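Local structure of beta-galactosidase (Trichoderma reesei, 3OG2) at residues A[66-77]-A[108-119]; A[190-200]-A[222-232]. The protein probably hydrolyses terminal, non-reducing beta-D-galactose residues of beta-D-galactosides, as a family 35 glycoside hydrolase with a TIM-barrel domain. All blocks are in the same frame, centred on the assembly; numbering follows the deposited sequence.

Contact 1: A[66-77]-A[108-119]; sequences KALGFNTVSFYV and GIYLLARPGPYI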
loop_
_atom_site.group_PDB
_atom_site.type_symbol
_atom_site.label_atom_id
_atom_site.label_comp_id
_atom_site.label_asym_id
_atom_site.label_seq_id
_atom_site.Cartn_x
_atom_site.Cartn_y
_atom_site.Cartn_z
ATOM N N LYS A 66 -6.058 3.286 12.294
ATOM C CA LYS A 66 -6.676 4.130 13.332
ATOM C C LYS A 66 -5.762 4.226 14.555
ATOM O O LYS A 66 -5.655 5.270 15.185
ATOM C CB LYS A 66 -8.035 3.532 13.700
ATOM C CG LYS A 66 -8.797 4.302 14.737
ATOM C CD LYS A 66 -9.481 5.540 14.183
ATOM C CE LYS A 66 -10.386 6.124 15.298
ATOM N NZ LYS A 66 -11.048 7.336 14.747
ATOM N N ALA A 67 -5.098 3.112 14.899
ATOM C CA ALA A 67 -4.256 3.152 16.084
ATOM C C ALA A 67 -3.044 4.050 15.898
ATOM O O ALA A 67 -2.415 4.456 16.903
ATOM C CB ALA A 67 -3.828 1.712 16.420
ATOM N N LEU A 68 -2.619 4.383 14.688
ATOM C CA LEU A 68 -1.559 5.353 14.450
ATOM C C LEU A 68 -1.980 6.777 14.856
ATOM O O LEU A 68 -1.160 7.682 14.911
ATOM C CB LEU A 68 -1.207 5.430 12.960
ATOM C CG LEU A 68 -0.595 4.186 12.346
ATOM C CD1 LEU A 68 -0.538 4.309 10.830
ATOM C CD2 LEU A 68 0.834 3.998 12.892
ATOM N N GLY A 69 -3.270 7.010 15.073
ATOM C CA GLY A 69 -3.779 8.349 15.261
ATOM C C GLY A 69 -4.301 8.926 13.960
ATOM O O GLY A 69 -4.685 10.100 13.926
ATOM N N PHE A 70 -4.302 8.113 12.891
ATOM C CA PHE A 70 -4.862 8.616 11.607
ATOM C C PHE A 70 -6.389 8.680 11.683
ATOM O O PHE A 70 -6.993 7.946 12.463
ATOM C CB PHE A 70 -4.471 7.662 10.501
ATOM C CG PHE A 70 -2.999 7.803 10.042
ATOM C CD1 PHE A 70 -2.016 8.420 10.821
ATOM C CD2 PHE A 70 -2.672 7.278 8.794
ATOM C CE1 PHE A 70 -0.723 8.494 10.320
ATOM C CE2 PHE A 70 -1.351 7.371 8.268
ATOM C CZ PHE A 70 -0.376 7.983 9.067
ATOM N N ASN A 71 -6.963 9.541 10.817
ATOM C CA ASN A 71 -8.434 9.634 10.784
ATOM C C ASN A 71 -8.993 9.258 9.435
ATOM O O ASN A 71 -10.233 9.173 9.303
ATOM C CB ASN A 71 -8.931 11.030 11.184
ATOM C CG ASN A 71 -8.116 12.122 10.521
ATOM O OD1 ASN A 71 -7.688 12.016 9.380
ATOM N ND2 ASN A 71 -7.867 13.174 11.304
ATOM N N THR A 72 -8.125 8.963 8.457
ATOM C CA THR A 72 -8.548 8.829 7.056
ATOM C C THR A 72 -7.737 7.750 6.370
ATOM O O THR A 72 -6.588 7.489 6.732
ATOM C CB THR A 72 -8.387 10.184 6.370
ATOM O OG1 THR A 72 -9.146 11.195 7.052
ATOM C CG2 THR A 72 -8.830 10.188 4.915
ATOM N N VAL A 73 -8.361 7.153 5.382
ATOM C CA VAL A 73 -7.693 6.273 4.431
ATOM C C VAL A 73 -8.013 6.806 3.031
ATOM O O VAL A 73 -9.149 7.184 2.742
ATOM C CB VAL A 73 -8.155 4.814 4.621
ATOM C CG1 VAL A 73 -7.911 3.940 3.387
ATOM C CG2 VAL A 73 -7.372 4.262 5.837
ATOM N N SER A 74 -6.977 6.756 2.193
ATOM C CA SER A 74 -7.109 7.065 0.775
ATOM C C SER A 74 -7.019 5.795 -0.040
ATOM O O SER A 74 -6.174 4.966 0.257
ATOM C CB SER A 74 -5.944 8.017 0.435
ATOM O OG SER A 74 -5.869 8.260 -0.966
ATOM N N PHE A 75 -7.906 5.653 -1.047
ATOM C CA PHE A 75 -7.900 4.404 -1.797
ATOM C C PHE A 75 -8.106 4.663 -3.273
ATOM O O PHE A 75 -8.857 5.557 -3.666
ATOM C CB PHE A 75 -8.968 3.445 -1.298
ATOM C CG PHE A 75 -10.414 3.873 -1.543
ATOM C CD1 PHE A 75 -11.073 4.790 -0.714
ATOM C CD2 PHE A 75 -11.106 3.349 -2.642
ATOM C CE1 PHE A 75 -12.409 5.141 -0.969
ATOM C CE2 PHE A 75 -12.441 3.694 -2.871
ATOM C CZ PHE A 75 -13.085 4.587 -2.038
ATOM N N TYR A 76 -7.471 3.820 -4.083
ATOM C CA TYR A 76 -7.738 3.758 -5.511
ATOM C C TYR A 76 -8.821 2.717 -5.767
ATOM O O TYR A 76 -8.984 1.755 -4.977
ATOM C CB TYR A 76 -6.475 3.354 -6.280
ATOM C CG TYR A 76 -5.471 4.457 -6.538
ATOM C CD1 TYR A 76 -5.837 5.750 -6.972
ATOM C CD2 TYR A 76 -4.111 4.127 -6.424
ATOM C CE1 TYR A 76 -4.834 6.706 -7.232
ATOM C CE2 TYR A 76 -3.136 5.077 -6.686
ATOM C CZ TYR A 76 -3.511 6.350 -7.087
ATOM O OH TYR A 76 -2.506 7.252 -7.314
ATOM N N VAL A 77 -9.457 2.865 -6.931
ATOM C CA VAL A 77 -10.256 1.785 -7.536
ATOM C C VAL A 77 -9.616 1.459 -8.869
ATOM O O VAL A 77 -9.226 2.408 -9.594
ATOM C CB VAL A 77 -11.722 2.186 -7.732
ATOM C CG1 VAL A 77 -12.490 0.992 -8.294
ATOM C CG2 VAL A 77 -12.334 2.722 -6.453
ATOM N N GLY A 108 -14.195 3.880 12.475
ATOM C CA GLY A 108 -14.185 5.304 12.691
ATOM C C GLY A 108 -13.149 6.015 11.822
ATOM O O GLY A 108 -12.488 6.933 12.319
ATOM N N ILE A 109 -13.061 5.651 10.573
ATOM C CA ILE A 109 -12.137 6.214 9.580
ATOM C C ILE A 109 -12.931 6.830 8.457
ATOM O O ILE A 109 -13.931 6.244 8.002
ATOM C CB ILE A 109 -11.213 5.064 9.068
ATOM C CG1 ILE A 109 -10.249 4.653 10.181
ATOM C CG2 ILE A 109 -10.522 5.379 7.728
ATOM C CD1 ILE A 109 -9.198 5.701 10.476
ATOM N N TYR A 110 -12.506 8.018 8.014
ATOM C CA TYR A 110 -13.088 8.648 6.825
ATOM C C TYR A 110 -12.258 8.245 5.598
ATOM O O TYR A 110 -11.142 7.723 5.737
ATOM C CB TYR A 110 -13.135 10.158 6.990
ATOM C CG TYR A 110 -14.116 10.602 8.045
ATOM C CD1 TYR A 110 -15.472 10.349 7.851
ATOM C CD2 TYR A 110 -13.717 11.284 9.180
ATOM C CE1 TYR A 110 -16.448 10.762 8.797
ATOM C CE2 TYR A 110 -14.664 11.697 10.107
ATOM C CZ TYR A 110 -15.992 11.443 9.900
ATOM O OH TYR A 110 -16.927 11.842 10.877
ATOM N N LEU A 111 -12.816 8.486 4.397
ATOM C CA LEU A 111 -12.142 8.042 3.184
ATOM C C LEU A 111 -12.015 9.146 2.142
ATOM O O LEU A 111 -12.950 9.956 1.924
ATOM C CB LEU A 111 -12.948 6.900 2.528
ATOM C CG LEU A 111 -13.033 5.597 3.352
ATOM C CD1 LEU A 111 -13.974 4.611 2.641
ATOM C CD2 LEU A 111 -11.689 4.992 3.627
ATOM N N LEU A 112 -10.854 9.120 1.489
ATOM C CA LEU A 112 -10.565 9.868 0.257
ATOM C C LEU A 112 -10.641 8.864 -0.885
ATOM O O LEU A 112 -9.816 7.953 -0.952
ATOM C CB LEU A 112 -9.186 10.519 0.383
ATOM C CG LEU A 112 -8.541 10.950 -0.947
ATOM C CD1 LEU A 112 -9.432 11.834 -1.819
ATOM C CD2 LEU A 112 -7.217 11.681 -0.676
ATOM N N ALA A 113 -11.652 9.014 -1.746
ATOM C CA ALA A 113 -11.872 8.082 -2.849
ATOM C C ALA A 113 -11.160 8.567 -4.101
ATOM O O ALA A 113 -11.351 9.733 -4.474
ATOM C CB ALA A 113 -13.382 7.986 -3.129
ATOM N N ARG A 114 -10.397 7.669 -4.733
ATOM C CA ARG A 114 -9.579 8.059 -5.904
ATOM C C ARG A 114 -9.834 7.033 -6.991
ATOM O O ARG A 114 -9.008 6.104 -7.192
ATOM C CB ARG A 114 -8.094 8.188 -5.509
ATOM C CG ARG A 114 -7.877 8.840 -4.146
ATOM C CD ARG A 114 -6.499 9.421 -3.960
ATOM N NE ARG A 114 -5.453 8.408 -3.956
ATOM C CZ ARG A 114 -4.246 8.616 -4.469
ATOM N NH1 ARG A 114 -3.919 9.745 -5.118
ATOM N NH2 ARG A 114 -3.325 7.632 -4.350
ATOM N N PRO A 115 -10.954 7.124 -7.707
ATOM C CA PRO A 115 -11.303 6.073 -8.645
ATOM C C PRO A 115 -10.720 6.204 -10.051
ATOM O O PRO A 115 -11.037 5.383 -10.909
ATOM C CB PRO A 115 -12.847 6.165 -8.708
ATOM C CG PRO A 115 -13.113 7.617 -8.521
ATOM C CD PRO A 115 -12.053 8.101 -7.529
ATOM N N GLY A 116 -9.923 7.218 -10.296
ATOM C CA GLY A 116 -9.304 7.412 -11.577
ATOM C C GLY A 116 -10.179 8.239 -12.512
ATOM O O GLY A 116 -10.598 9.332 -12.118
ATOM N N PRO A 117 -10.510 7.779 -13.726
ATOM C CA PRO A 117 -10.252 6.461 -14.290
ATOM C C PRO A 117 -8.812 5.994 -14.395
ATOM O O PRO A 117 -8.557 4.796 -14.173
ATOM C CB PRO A 117 -10.775 6.586 -15.746
ATOM C CG PRO A 117 -11.759 7.690 -15.742
ATOM C CD PRO A 117 -11.356 8.618 -14.628
ATOM N N TYR A 118 -7.875 6.902 -14.601
ATOM C CA TYR A 118 -6.457 6.578 -14.569
ATOM C C TYR A 118 -5.961 6.689 -13.130
ATOM O O TYR A 118 -6.160 7.745 -12.490
ATOM C CB TYR A 118 -5.677 7.542 -15.487
ATOM C CG TYR A 118 -4.240 7.020 -15.548
ATOM C CD1 TYR A 118 -3.976 5.843 -16.258
ATOM C CD2 TYR A 118 -3.191 7.671 -14.896
ATOM C CE1 TYR A 118 -2.690 5.340 -16.341
ATOM C CE2 TYR A 118 -1.893 7.160 -14.943
ATOM C CZ TYR A 118 -1.663 5.987 -15.668
ATOM O OH TYR A 118 -0.390 5.442 -15.699
ATOM N N ILE A 119 -5.304 5.626 -12.611
ATOM C CA ILE A 119 -4.780 5.665 -11.251
ATOM C C ILE A 119 -3.264 5.476 -11.165
ATOM O O ILE A 119 -2.687 5.768 -10.117
ATOM C CB ILE A 119 -5.478 4.605 -10.324
ATOM C CG1 ILE A 119 -5.285 3.173 -10.799
ATOM C CG2 ILE A 119 -6.953 4.966 -10.125
ATOM C CD1 ILE A 119 -5.675 2.130 -9.768
HETATM O O HOH W 1 -11.704 9.548 12.070
HETATM O O HOH W 2 -8.575 2.665 -12.343
#
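With CG of Tyr-76 anti to its own carbonyl carbon (chi1 -80°) and the chain of Arg-114 bent at chi3 (-65°), the phenol ring and the guanidinium come to lie flat on one another, centres 4.0 Å apart and planes 21° from parallel. They sit on neighbouring parallel strands of the TIM barrel, 72-76 and 110-116; the axes of these short strand segments approach to 4.5 Å. The ladder runs from Tyr-110 N to Asn-71 O, then through Val-73, Leu-112, Phe-75 and Arg-114 to a longer bond from Val-77 N to Arg-114 O. Ile-119 covers the other face of the Tyr-76 ring, its CB 3.7 Å from the centroid, while the ring edge meets the Arg-114 carbonyl. Tyr-76 and Ile-119 line the site that binds beta-D-galactose in another crystal structure of this enzyme; none is bound here. Tyr-76 OH bonds to Asn-179, another residue of that site. Arg-114 forms salt bridges with Glu-46 and Glu-278, the latter also a galactose-site residue; Glu-46 in addition bonds Ser-74 OG. A leucine in place of Tyr-76 would probably leave the Arg-114 guanidinium without its flat partner and Asn-179 OD1 without the phenol hydroxyl. On the sheet face carrying Val-73, Leu-111 and Ala-113, one face of the Phe-75 ring lies over Ala-113 CA, 4.0 Å from the centroid, with Leu-111 CB at its edge. Where the strands begin, Ile-109 CG2 packs against Val-73 CG2 at 3.8 Å, and Ile-109 CD1 runs past the aliphatic part of Lys-66. The amine of that lysine reaches Gly-108 O at 2.9 Å, tilted from the carbonyl plane, and a water donates to this same oxygen and to Asn-71 O.

Contact 2: A[190-200]-A[222-232]; sequences FPNKPYMQYVI and TGAPGTGLGSV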
loop_
_atom_site.group_PDB
_atom_site.type_symbol
_atom_site.label_atom_id
_atom_site.label_comp_id
_atom_site.label_asym_id
_atom_site.label_seq_id
_atom_site.Cartn_x
_atom_site.Cartn_y
_atom_site.Cartn_z
ATOM N N PHE A 190 -1.720 21.019 -23.018
ATOM C CA PHE A 190 -1.660 20.787 -21.576
ATOM C C PHE A 190 -1.543 22.091 -20.828
ATOM O O PHE A 190 -0.638 22.877 -21.192
ATOM C CB PHE A 190 -0.454 19.887 -21.216
ATOM C CG PHE A 190 -0.422 19.616 -19.699
ATOM C CD1 PHE A 190 0.281 20.399 -18.780
ATOM C CD2 PHE A 190 -1.186 18.545 -19.216
ATOM C CE1 PHE A 190 0.183 20.159 -17.413
ATOM C CE2 PHE A 190 -1.294 18.281 -17.878
ATOM C CZ PHE A 190 -0.651 19.145 -17.041
ATOM N N PRO A 191 -2.226 22.310 -19.710
ATOM C CA PRO A 191 -3.373 21.516 -19.243
ATOM C C PRO A 191 -4.548 21.595 -20.205
ATOM O O PRO A 191 -4.887 22.668 -20.734
ATOM C CB PRO A 191 -3.787 22.192 -17.911
ATOM C CG PRO A 191 -2.941 23.388 -17.790
ATOM C CD PRO A 191 -1.887 23.440 -18.833
ATOM N N ASN A 192 -5.192 20.460 -20.483
ATOM C CA ASN A 192 -6.364 20.444 -21.379
ATOM C C ASN A 192 -7.598 20.704 -20.518
ATOM O O ASN A 192 -8.124 19.781 -19.879
ATOM C CB ASN A 192 -6.370 19.117 -22.133
ATOM C CG ASN A 192 -7.524 19.005 -23.119
ATOM O OD1 ASN A 192 -8.554 19.667 -23.004
ATOM N ND2 ASN A 192 -7.301 18.173 -24.109
ATOM N N LYS A 193 -7.995 21.982 -20.377
ATOM C CA LYS A 193 -9.071 22.301 -19.437
ATOM C C LYS A 193 -10.428 21.686 -19.820
ATOM O O LYS A 193 -11.121 21.246 -18.889
ATOM C CB LYS A 193 -9.118 23.791 -19.217
ATOM C CG LYS A 193 -7.814 24.325 -18.598
ATOM C CD LYS A 193 -7.907 25.765 -18.225
ATOM C CE LYS A 193 -6.617 26.285 -17.594
ATOM N NZ LYS A 193 -6.705 27.737 -17.215
ATOM N N PRO A 194 -10.818 21.602 -21.077
ATOM C CA PRO A 194 -12.020 20.862 -21.396
ATOM C C PRO A 194 -11.931 19.414 -20.943
ATOM O O PRO A 194 -12.934 18.870 -20.430
ATOM C CB PRO A 194 -12.116 20.962 -22.952
ATOM C CG PRO A 194 -11.486 22.323 -23.202
ATOM C CD PRO A 194 -10.275 22.300 -22.286
ATOM N N TYR A 195 -10.788 18.760 -21.097
ATOM C CA TYR A 195 -10.623 17.386 -20.611
ATOM C C TYR A 195 -10.820 17.319 -19.109
ATOM O O TYR A 195 -11.609 16.518 -18.570
ATOM C CB TYR A 195 -9.243 16.842 -21.022
ATOM C CG TYR A 195 -8.951 15.547 -20.304
ATOM C CD1 TYR A 195 -9.669 14.409 -20.613
ATOM C CD2 TYR A 195 -7.969 15.470 -19.308
ATOM C CE1 TYR A 195 -9.406 13.215 -19.940
ATOM C CE2 TYR A 195 -7.716 14.301 -18.638
ATOM C CZ TYR A 195 -8.446 13.171 -18.961
ATOM O OH TYR A 195 -8.207 11.962 -18.320
ATOM N N MET A 196 -10.134 18.221 -18.407
ATOM C CA MET A 196 -10.223 18.209 -16.935
ATOM C C MET A 196 -11.642 18.411 -16.461
ATOM O O MET A 196 -12.115 17.785 -15.516
ATOM C CB MET A 196 -9.297 19.288 -16.354
ATOM C CG MET A 196 -7.823 19.094 -16.651
ATOM S SD MET A 196 -6.891 20.666 -16.555
ATOM C CE MET A 196 -6.772 20.732 -14.800
ATOM N N GLN A 197 -12.348 19.378 -17.114
ATOM C CA GLN A 197 -13.729 19.616 -16.696
ATOM C C GLN A 197 -14.638 18.448 -17.044
ATOM O O GLN A 197 -15.594 18.219 -16.304
ATOM C CB GLN A 197 -14.251 20.911 -17.364
ATOM C CG GLN A 197 -15.593 21.293 -16.742
ATOM C CD GLN A 197 -15.457 21.626 -15.272
ATOM O OE1 GLN A 197 -14.560 22.324 -14.793
ATOM N NE2 GLN A 197 -16.415 21.086 -14.521
ATOM N N TYR A 198 -14.408 17.762 -18.179
ATOM C CA TYR A 198 -15.246 16.581 -18.476
ATOM C C TYR A 198 -15.102 15.576 -17.328
ATOM O O TYR A 198 -16.118 14.976 -16.915
ATOM C CB TYR A 198 -14.783 15.951 -19.772
ATOM C CG TYR A 198 -15.685 14.841 -20.261
ATOM C CD1 TYR A 198 -15.478 13.515 -19.826
ATOM C CD2 TYR A 198 -16.738 15.087 -21.142
ATOM C CE1 TYR A 198 -16.302 12.500 -20.252
ATOM C CE2 TYR A 198 -17.562 14.067 -21.583
ATOM C CZ TYR A 198 -17.350 12.764 -21.135
ATOM O OH TYR A 198 -18.149 11.752 -21.606
ATOM N N VAL A 199 -13.868 15.355 -16.859
ATOM C CA VAL A 199 -13.647 14.338 -15.802
ATOM C C VAL A 199 -14.369 14.756 -14.536
ATOM O O VAL A 199 -15.037 13.960 -13.848
ATOM C CB VAL A 199 -12.131 14.181 -15.602
ATOM C CG1 VAL A 199 -11.800 13.350 -14.370
ATOM C CG2 VAL A 199 -11.500 13.571 -16.860
ATOM N N ILE A 200 -14.304 16.078 -14.200
ATOM C CA ILE A 200 -15.074 16.559 -13.052
ATOM C C ILE A 200 -16.581 16.394 -13.234
ATOM O O ILE A 200 -17.269 15.943 -12.306
ATOM C CB ILE A 200 -14.735 18.062 -12.782
ATOM C CG1 ILE A 200 -13.293 18.175 -12.252
ATOM C CG2 ILE A 200 -15.746 18.715 -11.854
ATOM C CD1 ILE A 200 -12.773 19.611 -12.217
ATOM N N THR A 222 -1.432 22.845 -11.656
ATOM C CA THR A 222 -2.500 22.380 -12.567
ATOM C C THR A 222 -3.770 22.089 -11.812
ATOM O O THR A 222 -3.728 21.334 -10.820
ATOM C CB THR A 222 -1.994 21.146 -13.344
ATOM O OG1 THR A 222 -0.832 21.572 -14.109
ATOM C CG2 THR A 222 -3.024 20.618 -14.312
ATOM N N GLY A 223 -4.871 22.660 -12.268
ATOM C CA GLY A 223 -6.201 22.388 -11.712
ATOM C C GLY A 223 -6.432 23.193 -10.457
ATOM O O GLY A 223 -7.483 22.996 -9.796
ATOM N N ALA A 224 -5.547 24.068 -10.002
ATOM C CA ALA A 224 -5.780 24.796 -8.785
ATOM C C ALA A 224 -6.966 25.720 -8.879
ATOM O O ALA A 224 -7.270 26.246 -9.958
ATOM C CB ALA A 224 -4.529 25.608 -8.450
ATOM N N PRO A 225 -7.597 26.001 -7.727
ATOM C CA PRO A 225 -8.574 27.101 -7.702
ATOM C C PRO A 225 -7.999 28.369 -8.305
ATOM O O PRO A 225 -6.856 28.715 -8.072
ATOM C CB PRO A 225 -8.768 27.282 -6.202
ATOM C CG PRO A 225 -8.623 25.871 -5.666
ATOM C CD PRO A 225 -7.423 25.289 -6.420
ATOM N N GLY A 226 -8.795 29.065 -9.118
ATOM C CA GLY A 226 -8.302 30.256 -9.799
ATOM C C GLY A 226 -7.901 29.937 -11.238
ATOM O O GLY A 226 -7.695 30.886 -12.005
ATOM N N THR A 227 -7.784 28.677 -11.639
ATOM C CA THR A 227 -7.394 28.394 -13.005
ATOM C C THR A 227 -8.595 28.199 -13.922
ATOM O O THR A 227 -8.471 27.875 -15.101
ATOM C CB THR A 227 -6.491 27.135 -13.082
ATOM O OG1 THR A 227 -7.204 26.011 -12.569
ATOM C CG2 THR A 227 -5.194 27.314 -12.290
ATOM N N GLY A 228 -9.812 28.430 -13.445
ATOM C CA GLY A 228 -10.950 28.440 -14.321
ATOM C C GLY A 228 -11.496 27.049 -14.625
ATOM O O GLY A 228 -11.674 26.147 -13.781
ATOM N N LEU A 229 -11.707 26.839 -15.936
ATOM C CA LEU A 229 -12.280 25.584 -16.382
ATOM C C LEU A 229 -11.400 24.420 -15.962
ATOM O O LEU A 229 -10.184 24.460 -16.115
ATOM C CB LEU A 229 -12.333 25.670 -17.913
ATOM C CG LEU A 229 -13.052 24.534 -18.563
ATOM C CD1 LEU A 229 -14.554 24.521 -18.253
ATOM C CD2 LEU A 229 -12.877 24.683 -20.100
ATOM N N GLY A 230 -11.994 23.378 -15.384
ATOM C CA GLY A 230 -11.224 22.206 -14.979
ATOM C C GLY A 230 -10.603 22.255 -13.597
ATOM O O GLY A 230 -9.976 21.351 -13.149
ATOM N N SER A 231 -10.827 23.368 -12.859
ATOM C CA SER A 231 -10.277 23.491 -11.516
ATOM C C SER A 231 -11.052 22.677 -10.498
ATOM O O SER A 231 -12.266 22.564 -10.514
ATOM C CB SER A 231 -10.216 24.966 -11.142
ATOM O OG SER A 231 -11.466 25.602 -11.108
ATOM N N VAL A 232 -10.287 22.143 -9.543
ATOM C CA VAL A 232 -10.903 21.419 -8.407
ATOM C C VAL A 232 -11.094 22.353 -7.233
ATOM O O VAL A 232 -10.820 23.561 -7.285
ATOM C CB VAL A 232 -10.053 20.196 -8.025
ATOM C CG1 VAL A 232 -10.006 19.184 -9.187
ATOM C CG2 VAL A 232 -8.643 20.584 -7.594
HETATM O O HOH W 3 -14.143 23.455 -12.313
#
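The Phe-190 ring lies obliquely to Thr-222, its CE1 3.7 Å from Thr-222 OG1; outside the two segments it also meets the Tyr-181 ring, planes at about 50°. A second flat group at the contact, the Gln-197 amide, uses a lone pair of OE1, in the carbonyl plane, to accept Gly-230 N at 2.8 Å. A water donates to the same OE1 and to Ser-231 O. The bend at chi2 (64°) turns this amide back toward the loop, and Leu-229 CD1 lies 3.7 Å from Gln-197 CG. Segment 190-200 opens helix 193-205 of the TIM-barrel domain, N-capped by Asn-192, whose OD1 accepts Tyr-195 N; segment 222-232 is the loop leading toward strand 236-239. Gly-230 fits closely against the helix: a CB there would fall 2.8 Å from Met-196 CB, a clash. Met-196 CE reaches over to Gly-223 CA at 3.6 Å and also touches Thr-222 CG2. Lys-193, extended beyond CG, passes along Leu-229 O and donates from NZ to a lone pair of Thr-227 O at 2.8 Å. Farther along the helix, Ile-200 CD1 touches Gly-230 O and Ser-231 O, both at 3.4 Å.

How the contacts relate
Contact 1 closes along the chain before contact 2 opens, and all four segments fall within the one glycosyl hydrolase family 35 range. Their centres are 23 Å apart; the nearest atoms come to about 5 Å without touching. Contact 1 joins two strands of the barrel sheet near the centre of the chain and is buried, whereas contact 2, about 28 Å from that centre, sets a helix against a loop and is only partly buried. Strand 172-177 links them: Leu-112 touches Leu-174, and Val-199 and Val-232 both touch Pro-177. Contact 1 contributes residues to the galactose site; contact 2 stands outside it, Phe-190 lying about 9 Å from the Glu-180 side chain.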